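Local coordinates for protein naphthalene dioxygenase large subunit (Rhodococcus sp., PDB 2B1X) that forms the large subunit of a Rieske-type dioxygenase, with an Fe2/S2 cluster in its Rieske domain and a mononuclear iron in its catalytic domain, at residues His216-Met224 / Gly367-Asn375; Thr318-Trp326 / Glu335-Glu343. All coordinates share one frame; numbering follows the deposited sequence.

Interaction 1: His216-Met224 / Gly367-Asn375. With FE (Fe (III) ion), chain G.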
loop_
_atom_site.group_PDB
_atom_site.type_symbol
_atom_site.label_atom_id
_atom_site.label_comp_id
_atom_site.label_asym_id
_atom_site.label_seq_id
_atom_site.Cartn_x
_atom_site.Cartn_y
_atom_site.Cartn_z
ATOM N N HIS A 216 -31.343 -8.805 -9.027
ATOM C CA HIS A 216 -30.012 -8.735 -9.693
ATOM C C HIS A 216 -29.639 -9.939 -10.551
ATOM O O HIS A 216 -28.821 -9.844 -11.450
ATOM C CB HIS A 216 -28.874 -8.408 -8.686
ATOM C CG HIS A 216 -28.350 -9.596 -7.932
ATOM N ND1 HIS A 216 -29.083 -10.242 -6.953
ATOM C CD2 HIS A 216 -27.178 -10.276 -8.030
ATOM C CE1 HIS A 216 -28.374 -11.253 -6.475
ATOM N NE2 HIS A 216 -27.213 -11.294 -7.105
ATOM N N THR A 217 -30.247 -11.070 -10.268
ATOM C CA THR A 217 -29.970 -12.297 -11.023
ATOM C C THR A 217 -30.015 -12.065 -12.531
ATOM O O THR A 217 -29.056 -12.397 -13.203
ATOM C CB THR A 217 -30.964 -13.386 -10.648
ATOM O OG1 THR A 217 -30.812 -13.718 -9.272
ATOM C CG2 THR A 217 -30.632 -14.704 -11.377
ATOM N N MET A 218 -31.079 -11.421 -13.046
ATOM C CA MET A 218 -31.267 -11.311 -14.518
ATOM C C MET A 218 -30.110 -10.583 -15.247
ATOM O O MET A 218 -29.732 -10.975 -16.347
ATOM C CB MET A 218 -32.615 -10.685 -14.888
ATOM C CG MET A 218 -33.864 -11.327 -14.243
ATOM S SD MET A 218 -35.396 -10.365 -14.767
ATOM C CE MET A 218 -35.398 -9.068 -13.492
ATOM N N MET A 219 -29.579 -9.511 -14.643
ATOM C CA MET A 219 -28.457 -8.792 -15.248
ATOM C C MET A 219 -27.071 -9.220 -14.728
ATOM O O MET A 219 -26.194 -9.588 -15.525
ATOM C CB MET A 219 -28.630 -7.296 -15.143
ATOM C CG MET A 219 -27.557 -6.513 -15.941
ATOM S SD MET A 219 -27.933 -6.532 -17.733
ATOM C CE MET A 219 -27.241 -7.948 -18.239
ATOM N N THR A 220 -26.874 -9.195 -13.404
ATOM C CA THR A 220 -25.563 -9.578 -12.851
ATOM C C THR A 220 -25.157 -10.983 -13.289
ATOM O O THR A 220 -23.978 -11.264 -13.592
ATOM C CB THR A 220 -25.558 -9.518 -11.297
ATOM O OG1 THR A 220 -25.770 -8.160 -10.870
ATOM C CG2 THR A 220 -24.151 -9.846 -10.752
ATOM N N HIS A 221 -26.134 -11.876 -13.286
ATOM C CA HIS A 221 -25.886 -13.269 -13.596
ATOM C C HIS A 221 -26.424 -13.723 -14.952
ATOM O O HIS A 221 -26.682 -14.926 -15.164
ATOM C CB HIS A 221 -26.408 -14.137 -12.443
ATOM C CG HIS A 221 -25.797 -13.777 -11.129
ATOM N ND1 HIS A 221 -24.431 -13.669 -10.964
ATOM C CD2 HIS A 221 -26.355 -13.427 -9.942
ATOM C CE1 HIS A 221 -24.175 -13.280 -9.726
ATOM N NE2 HIS A 221 -25.319 -13.125 -9.087
ATOM N N ARG A 222 -26.548 -12.764 -15.869
ATOM C CA ARG A 222 -26.958 -13.003 -17.230
ATOM C C ARG A 222 -26.098 -14.068 -17.923
ATOM O O ARG A 222 -26.641 -14.900 -18.648
ATOM C CB ARG A 222 -26.907 -11.708 -18.033
ATOM C CG ARG A 222 -27.432 -11.820 -19.472
ATOM C CD ARG A 222 -28.833 -12.425 -19.610
ATOM N NE ARG A 222 -29.110 -12.802 -20.999
ATOM C CZ ARG A 222 -30.251 -13.322 -21.443
ATOM N NH1 ARG A 222 -31.253 -13.574 -20.614
ATOM N NH2 ARG A 222 -30.373 -13.590 -22.737
ATOM N N SER A 223 -24.778 -14.044 -17.708
ATOM C CA SER A 223 -23.899 -15.087 -18.251
ATOM C C SER A 223 -24.346 -16.480 -17.818
ATOM O O SER A 223 -24.283 -17.428 -18.604
ATOM C CB SER A 223 -22.456 -14.862 -17.813
ATOM O OG SER A 223 -22.332 -15.010 -16.405
ATOM N N MET A 224 -24.750 -16.608 -16.554
ATOM C CA MET A 224 -25.166 -17.894 -16.002
ATOM C C MET A 224 -26.564 -18.306 -16.478
ATOM O O MET A 224 -26.833 -19.496 -16.639
ATOM C CB MET A 224 -25.068 -17.892 -14.460
ATOM C CG MET A 224 -23.656 -17.598 -13.903
ATOM S SD MET A 224 -22.386 -18.702 -14.572
ATOM C CE MET A 224 -22.432 -20.054 -13.417
ATOM N N GLY A 367 -18.708 -18.661 -10.580
ATOM C CA GLY A 367 -19.189 -17.915 -11.738
ATOM C C GLY A 367 -20.275 -16.896 -11.442
ATOM O O GLY A 367 -20.436 -15.913 -12.219
ATOM N N PHE A 368 -21.021 -17.082 -10.343
ATOM C CA PHE A 368 -21.948 -16.048 -9.881
ATOM C C PHE A 368 -21.171 -14.999 -9.051
ATOM O O PHE A 368 -21.154 -13.823 -9.392
ATOM C CB PHE A 368 -23.063 -16.621 -8.972
ATOM C CG PHE A 368 -24.132 -17.374 -9.707
ATOM C CD1 PHE A 368 -23.874 -18.633 -10.242
ATOM C CD2 PHE A 368 -25.417 -16.842 -9.835
ATOM C CE1 PHE A 368 -24.877 -19.330 -10.944
ATOM C CE2 PHE A 368 -26.409 -17.524 -10.511
ATOM C CZ PHE A 368 -26.134 -18.774 -11.065
ATOM N N GLU A 369 -20.540 -15.454 -7.966
ATOM C CA GLU A 369 -20.013 -14.537 -6.959
ATOM C C GLU A 369 -18.905 -13.624 -7.506
ATOM O O GLU A 369 -18.775 -12.496 -7.056
ATOM C CB GLU A 369 -19.553 -15.264 -5.688
ATOM C CG GLU A 369 -19.271 -14.330 -4.518
ATOM C CD GLU A 369 -19.902 -14.827 -3.214
ATOM O OE1 GLU A 369 -19.482 -15.914 -2.727
ATOM O OE2 GLU A 369 -20.811 -14.116 -2.671
ATOM N N GLN A 370 -18.131 -14.087 -8.483
ATOM C CA GLN A 370 -17.092 -13.214 -9.009
ATOM C C GLN A 370 -17.668 -11.931 -9.612
ATOM O O GLN A 370 -17.046 -10.877 -9.490
ATOM C CB GLN A 370 -16.149 -13.963 -9.966
ATOM C CG GLN A 370 -16.763 -14.401 -11.280
ATOM C CD GLN A 370 -15.773 -15.221 -12.084
ATOM O OE1 GLN A 370 -15.249 -14.738 -13.100
ATOM N NE2 GLN A 370 -15.498 -16.456 -11.628
ATOM N N ASP A 371 -18.849 -12.000 -10.234
ATOM C CA ASP A 371 -19.501 -10.784 -10.742
ATOM C C ASP A 371 -20.150 -9.940 -9.666
ATOM O O ASP A 371 -20.178 -8.699 -9.771
ATOM C CB ASP A 371 -20.577 -11.101 -11.791
ATOM C CG ASP A 371 -20.011 -11.635 -13.087
ATOM O OD1 ASP A 371 -18.765 -11.609 -13.347
ATOM O OD2 ASP A 371 -20.772 -12.115 -13.925
ATOM N N ASP A 372 -20.736 -10.604 -8.656
ATOM C CA ASP A 372 -21.210 -9.901 -7.466
ATOM C C ASP A 372 -20.100 -9.035 -6.894
ATOM O O ASP A 372 -20.318 -7.846 -6.609
ATOM C CB ASP A 372 -21.747 -10.875 -6.385
ATOM C CG ASP A 372 -23.051 -11.519 -6.780
ATOM O OD1 ASP A 372 -23.996 -10.782 -7.167
ATOM O OD2 ASP A 372 -23.243 -12.765 -6.764
ATOM N N ALA A 373 -18.904 -9.609 -6.752
ATOM C CA ALA A 373 -17.777 -8.863 -6.222
ATOM C C ALA A 373 -17.437 -7.633 -7.068
ATOM O O ALA A 373 -17.133 -6.562 -6.534
ATOM C CB ALA A 373 -16.504 -9.758 -6.071
ATOM N N GLU A 374 -17.398 -7.818 -8.381
ATOM C CA GLU A 374 -17.099 -6.713 -9.279
ATOM C C GLU A 374 -18.118 -5.577 -9.098
ATOM O O GLU A 374 -17.738 -4.402 -9.006
ATOM C CB GLU A 374 -17.009 -7.181 -10.729
ATOM C CG GLU A 374 -16.841 -6.046 -11.747
ATOM C CD GLU A 374 -15.435 -5.440 -11.823
ATOM O OE1 GLU A 374 -14.453 -5.911 -11.166
ATOM O OE2 GLU A 374 -15.287 -4.465 -12.587
ATOM N N ASN A 375 -19.393 -5.922 -9.027
ATOM C CA ASN A 375 -20.400 -4.883 -8.807
ATOM C C ASN A 375 -20.216 -4.082 -7.502
ATOM O O ASN A 375 -20.350 -2.857 -7.499
ATOM C CB ASN A 375 -21.813 -5.461 -8.845
ATOM C CG ASN A 375 -22.251 -5.917 -10.273
ATOM O OD1 ASN A 375 -21.605 -5.631 -11.277
ATOM N ND2 ASN A 375 -23.332 -6.649 -10.321
HETATM FE FE FE G . -25.540 -12.560 -7.038
HETATM O O HOH W 1 -22.479 -13.949 -12.887
HETATM O O HOH W 2 -26.810 -14.301 -6.532
HETATM O O HOH W 3 -25.447 -12.428 -4.765
#

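Interaction 2: Thr318-Trp326 / Glu335-Glu343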
loop_
_atom_site.group_PDB
_atom_site.type_symbol
_atom_site.label_atom_id
_atom_site.label_comp_id
_atom_site.label_asym_id
_atom_site.label_seq_id
_atom_site.Cartn_x
_atom_site.Cartn_y
_atom_site.Cartn_z
ATOM N N THR A 318 -27.783 -29.630 -7.727
ATOM C CA THR A 318 -27.900 -30.117 -6.366
ATOM C C THR A 318 -27.859 -28.955 -5.356
ATOM O O THR A 318 -27.358 -27.866 -5.663
ATOM C CB THR A 318 -27.002 -31.413 -6.069
ATOM O OG1 THR A 318 -26.279 -31.328 -4.844
ATOM C CG2 THR A 318 -25.983 -31.725 -7.161
ATOM N N ALA A 319 -28.519 -29.166 -4.226
ATOM C CA ALA A 319 -28.645 -28.186 -3.177
ATOM C C ALA A 319 -27.331 -27.993 -2.429
ATOM O O ALA A 319 -26.576 -28.937 -2.178
ATOM C CB ALA A 319 -29.750 -28.607 -2.197
ATOM N N PHE A 320 -27.046 -26.748 -2.075
ATOM C CA PHE A 320 -25.901 -26.494 -1.200
ATOM C C PHE A 320 -26.272 -25.386 -0.244
ATOM O O PHE A 320 -27.153 -24.574 -0.549
ATOM C CB PHE A 320 -24.654 -26.153 -2.009
ATOM C CG PHE A 320 -24.758 -24.850 -2.794
ATOM C CD1 PHE A 320 -24.444 -23.613 -2.193
ATOM C CD2 PHE A 320 -25.096 -24.869 -4.138
ATOM C CE1 PHE A 320 -24.496 -22.435 -2.925
ATOM C CE2 PHE A 320 -25.170 -23.688 -4.877
ATOM C CZ PHE A 320 -24.861 -22.463 -4.264
ATOM N N LEU A 321 -25.619 -25.381 0.912
ATOM C CA LEU A 321 -25.767 -24.331 1.900
ATOM C C LEU A 321 -24.435 -23.614 2.090
ATOM O O LEU A 321 -23.399 -24.261 2.292
ATOM C CB LEU A 321 -26.248 -24.923 3.246
ATOM C CG LEU A 321 -26.298 -23.919 4.416
ATOM C CD1 LEU A 321 -27.348 -22.817 4.131
ATOM C CD2 LEU A 321 -26.574 -24.637 5.752
ATOM N N THR A 322 -24.463 -22.286 2.033
ATOM C CA THR A 322 -23.315 -21.500 2.400
ATOM C C THR A 322 -23.726 -20.408 3.390
ATOM O O THR A 322 -24.798 -19.799 3.250
ATOM C CB THR A 322 -22.618 -20.870 1.125
ATOM O OG1 THR A 322 -21.694 -19.866 1.535
ATOM C CG2 THR A 322 -23.597 -20.070 0.283
ATOM N N LEU A 323 -22.879 -20.204 4.398
ATOM C CA LEU A 323 -22.958 -19.059 5.301
ATOM C C LEU A 323 -21.741 -18.205 4.994
ATOM O O LEU A 323 -20.673 -18.733 4.722
ATOM C CB LEU A 323 -22.871 -19.504 6.768
ATOM C CG LEU A 323 -23.920 -20.398 7.442
ATOM C CD1 LEU A 323 -24.032 -20.139 8.953
ATOM C CD2 LEU A 323 -25.314 -20.475 6.748
ATOM N N ARG A 324 -21.870 -16.894 5.051
ATOM C CA ARG A 324 -20.704 -16.061 4.800
ATOM C C ARG A 324 -20.741 -14.817 5.694
ATOM O O ARG A 324 -21.820 -14.298 5.984
ATOM C CB ARG A 324 -20.639 -15.666 3.305
ATOM C CG ARG A 324 -21.986 -15.169 2.735
ATOM C CD ARG A 324 -22.811 -16.265 2.009
ATOM N NE ARG A 324 -21.915 -17.040 1.156
ATOM C CZ ARG A 324 -21.409 -16.594 0.009
ATOM N NH1 ARG A 324 -21.794 -15.398 -0.475
ATOM N NH2 ARG A 324 -20.547 -17.355 -0.657
ATOM N N LEU A 325 -19.558 -14.378 6.128
ATOM C CA LEU A 325 -19.336 -13.100 6.768
ATOM C C LEU A 325 -18.856 -12.041 5.794
ATOM O O LEU A 325 -17.942 -12.263 4.966
ATOM C CB LEU A 325 -18.303 -13.236 7.883
ATOM C CG LEU A 325 -18.822 -13.960 9.148
ATOM C CD1 LEU A 325 -17.661 -14.429 10.008
ATOM C CD2 LEU A 325 -19.794 -13.027 9.941
ATOM N N TRP A 326 -19.459 -10.868 5.893
ATOM C CA TRP A 326 -18.930 -9.728 5.178
ATOM C C TRP A 326 -18.158 -8.989 6.254
ATOM O O TRP A 326 -18.708 -8.147 6.957
ATOM C CB TRP A 326 -20.051 -8.870 4.561
ATOM C CG TRP A 326 -21.083 -9.660 3.876
ATOM C CD1 TRP A 326 -22.400 -9.873 4.285
ATOM C CD2 TRP A 326 -20.919 -10.393 2.656
ATOM N NE1 TRP A 326 -23.037 -10.675 3.371
ATOM C CE2 TRP A 326 -22.162 -10.990 2.353
ATOM C CE3 TRP A 326 -19.837 -10.583 1.761
ATOM C CZ2 TRP A 326 -22.361 -11.789 1.222
ATOM C CZ3 TRP A 326 -20.053 -11.378 0.610
ATOM C CH2 TRP A 326 -21.323 -11.976 0.367
ATOM N N GLU A 335 -13.379 -8.318 4.139
ATOM C CA GLU A 335 -12.847 -9.680 3.947
ATOM C C GLU A 335 -14.055 -10.603 3.969
ATOM O O GLU A 335 -14.816 -10.575 4.938
ATOM C CB GLU A 335 -11.849 -10.056 5.053
ATOM C CG GLU A 335 -11.250 -11.475 4.985
ATOM C CD GLU A 335 -10.146 -11.713 6.027
ATOM O OE1 GLU A 335 -9.604 -10.742 6.600
ATOM O OE2 GLU A 335 -9.790 -12.866 6.290
ATOM N N VAL A 336 -14.277 -11.336 2.881
ATOM C CA VAL A 336 -15.340 -12.321 2.847
ATOM C C VAL A 336 -14.795 -13.569 3.526
ATOM O O VAL A 336 -13.617 -13.907 3.338
ATOM C CB VAL A 336 -15.790 -12.672 1.421
ATOM C CG1 VAL A 336 -17.017 -13.668 1.447
ATOM C CG2 VAL A 336 -16.134 -11.412 0.623
ATOM N N MET A 337 -15.617 -14.177 4.377
ATOM C CA MET A 337 -15.360 -15.554 4.887
ATOM C C MET A 337 -16.525 -16.416 4.448
ATOM O O MET A 337 -17.615 -16.289 5.011
ATOM C CB MET A 337 -15.206 -15.572 6.417
ATOM C CG MET A 337 -14.239 -14.428 6.898
ATOM S SD MET A 337 -13.583 -14.728 8.533
ATOM C CE MET A 337 -12.725 -13.140 8.855
ATOM N N SER A 338 -16.300 -17.304 3.472
ATOM C CA SER A 338 -17.384 -18.099 2.895
ATOM C C SER A 338 -17.276 -19.574 3.303
ATOM O O SER A 338 -16.298 -20.249 2.992
ATOM C CB SER A 338 -17.399 -17.983 1.375
ATOM O OG SER A 338 -18.484 -18.740 0.871
ATOM N N PHE A 339 -18.277 -20.032 4.041
ATOM C CA PHE A 339 -18.297 -21.395 4.595
ATOM C C PHE A 339 -19.225 -22.263 3.765
ATOM O O PHE A 339 -20.299 -21.813 3.358
ATOM C CB PHE A 339 -18.843 -21.356 6.029
ATOM C CG PHE A 339 -18.046 -20.507 7.000
ATOM C CD1 PHE A 339 -18.210 -19.117 7.062
ATOM C CD2 PHE A 339 -17.174 -21.122 7.918
ATOM C CE1 PHE A 339 -17.487 -18.333 7.998
ATOM C CE2 PHE A 339 -16.477 -20.385 8.870
ATOM C CZ PHE A 339 -16.608 -18.972 8.914
ATOM N N PHE A 340 -18.818 -23.497 3.500
ATOM C CA PHE A 340 -19.719 -24.494 2.910
ATOM C C PHE A 340 -20.136 -25.465 4.004
ATOM O O PHE A 340 -19.283 -25.958 4.756
ATOM C CB PHE A 340 -19.027 -25.241 1.760
ATOM C CG PHE A 340 -19.766 -26.488 1.306
ATOM C CD1 PHE A 340 -20.915 -26.380 0.520
ATOM C CD2 PHE A 340 -19.339 -27.740 1.699
ATOM C CE1 PHE A 340 -21.619 -27.513 0.099
ATOM C CE2 PHE A 340 -20.042 -28.913 1.294
ATOM C CZ PHE A 340 -21.185 -28.786 0.490
ATOM N N LEU A 341 -21.446 -25.746 4.100
ATOM C CA LEU A 341 -21.951 -26.651 5.128
ATOM C C LEU A 341 -22.801 -27.740 4.513
ATOM O O LEU A 341 -23.420 -27.532 3.482
ATOM C CB LEU A 341 -22.775 -25.906 6.181
ATOM C CG LEU A 341 -22.042 -24.857 7.054
ATOM C CD1 LEU A 341 -21.982 -23.568 6.359
ATOM C CD2 LEU A 341 -22.760 -24.702 8.405
ATOM N N VAL A 342 -22.821 -28.905 5.149
ATOM C CA VAL A 342 -23.662 -30.025 4.685
ATOM C C VAL A 342 -23.996 -30.905 5.899
ATOM O O VAL A 342 -23.242 -30.946 6.893
ATOM C CB VAL A 342 -22.983 -30.814 3.521
ATOM C CG1 VAL A 342 -21.709 -31.554 3.994
ATOM C CG2 VAL A 342 -23.975 -31.761 2.775
ATOM N N GLU A 343 -25.140 -31.584 5.832
ATOM C CA GLU A 343 -25.604 -32.411 6.939
ATOM C C GLU A 343 -24.580 -33.512 7.146
ATOM O O GLU A 343 -24.158 -34.136 6.172
ATOM C CB GLU A 343 -26.988 -32.988 6.606
ATOM C CG GLU A 343 -28.141 -31.991 6.766
ATOM C CD GLU A 343 -28.316 -30.984 5.614
ATOM O OE1 GLU A 343 -29.177 -30.084 5.774
ATOM O OE2 GLU A 343 -27.618 -31.065 4.555
HETATM O O HOH W 4 -24.893 -28.509 1.369
#

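Interaction 1: His216-Met224 / Gly367-Asn375
The imidazole of His221 is sandwiched: CD2 of Phe368 sits 3.3 Å above the centre of one face, Thr220 CG2 lies over the opposite face toward the rim, and Asp372 OD2 and a water meet the ring edge in its plane. This is the facial triad of two histidines and one carboxylate that holds the mononuclear iron in a Rieske oxygenase. Its two histidines flank the short helix 217-220, and its aspartate comes from helix 369-382. His216 NE2 and His221 NE2 each bind the iron(III) ion at 2.1 Å. Asp372 grips it with both carboxylate oxygens, OD1 at 2.4 Å and OD2 at 2.3 Å, its plane turned 78° from the His221 ring; two waters complete six ligand atoms. With chi1 at 83°, the CG of His216 lies between its backbone N and carbonyl carbon, which brings NE2 to the iron. The far nitrogen of the other imidazole, His221 ND1, donates to the in-plane water at 2.8 Å. That water can reach Gly367 O and Asp371 OD2, and so links the metal ligand to a second shell. Asp371 OD2 also forms a salt bridge with Arg80 of the small subunit, while Thr220 OG1 hydrogen-bonds Tyr110 O of a second large subunit, whose Tyr110 belongs to the Fe2/S2 cluster pocket. The Phe368 and His221 rings meet obliquely, planes 49° apart. Bent at chi2 and chi3, Met224 covers the Phe368 ring in a CH-pi contact, CG 3.9 Å from the centroid.

Interaction 2: Thr318-Trp326 / Glu335-Glu343
Thr322 OG1 donates across the strands to Phe339 O at 3.0 Å, its hydroxyl oriented by a bond of 2.9 Å that OG1 accepts from Arg324 NE, tilted 18° out of the guanidinium plane. Phe339 O also accepts Leu323 N, the two donors arriving from opposite faces of its plane. Arg324 NH1 pairs with Glu369 in a salt bridge, and NH2 reaches Ser338 OG in a weak bond, chi1 of 47° and bends at chi2 and chi3 folding the chain back over the strand; Ser338 OG also bonds Tyr358 OH. Backbone bonds continue the pairing, Phe339 N meeting Leu323 O at 2.8 Å and Leu325 and Met337 exchanging N-H and C=O both ways. The two strands form a beta hairpin in the antiparallel sheet of the catalytic domain, flanked by strands 188-199 and 302-309. Leu321, Leu323, Leu325, Met337, Phe339 and Leu341 share one face, where the Leu323 and Leu341 side chains cross at about a right angle, CG of Leu323 3.9 Å from CD1 of Leu341. On the other face Trp326 and Val336 run side by side, Val336 CG1 3.9 Å from Trp326 CZ3, while Arg324 CG lies over one face of the indole.

How the interactions relate
Both contacts belong to the catalytic domain, their centres about 17 Å apart, and the hairpin of interaction 2 lies in sequence between the two segments of interaction 1. They meet through a salt bridge: Glu369 OE2, on the helix that supplies the iron-binding aspartate, lies 2.7 Å from Arg324 NH1 on the sheet. The same Glu369 OE2 packs 3.8 Å from Trp326 CH2. This joins helix 369-382 to the face of the sheet that carries Arg324, Ser338 and Trp326. The side chain of Arg324 is about 8 Å from the iron, so the buried ion pair is close to the metal site without supplying a ligand.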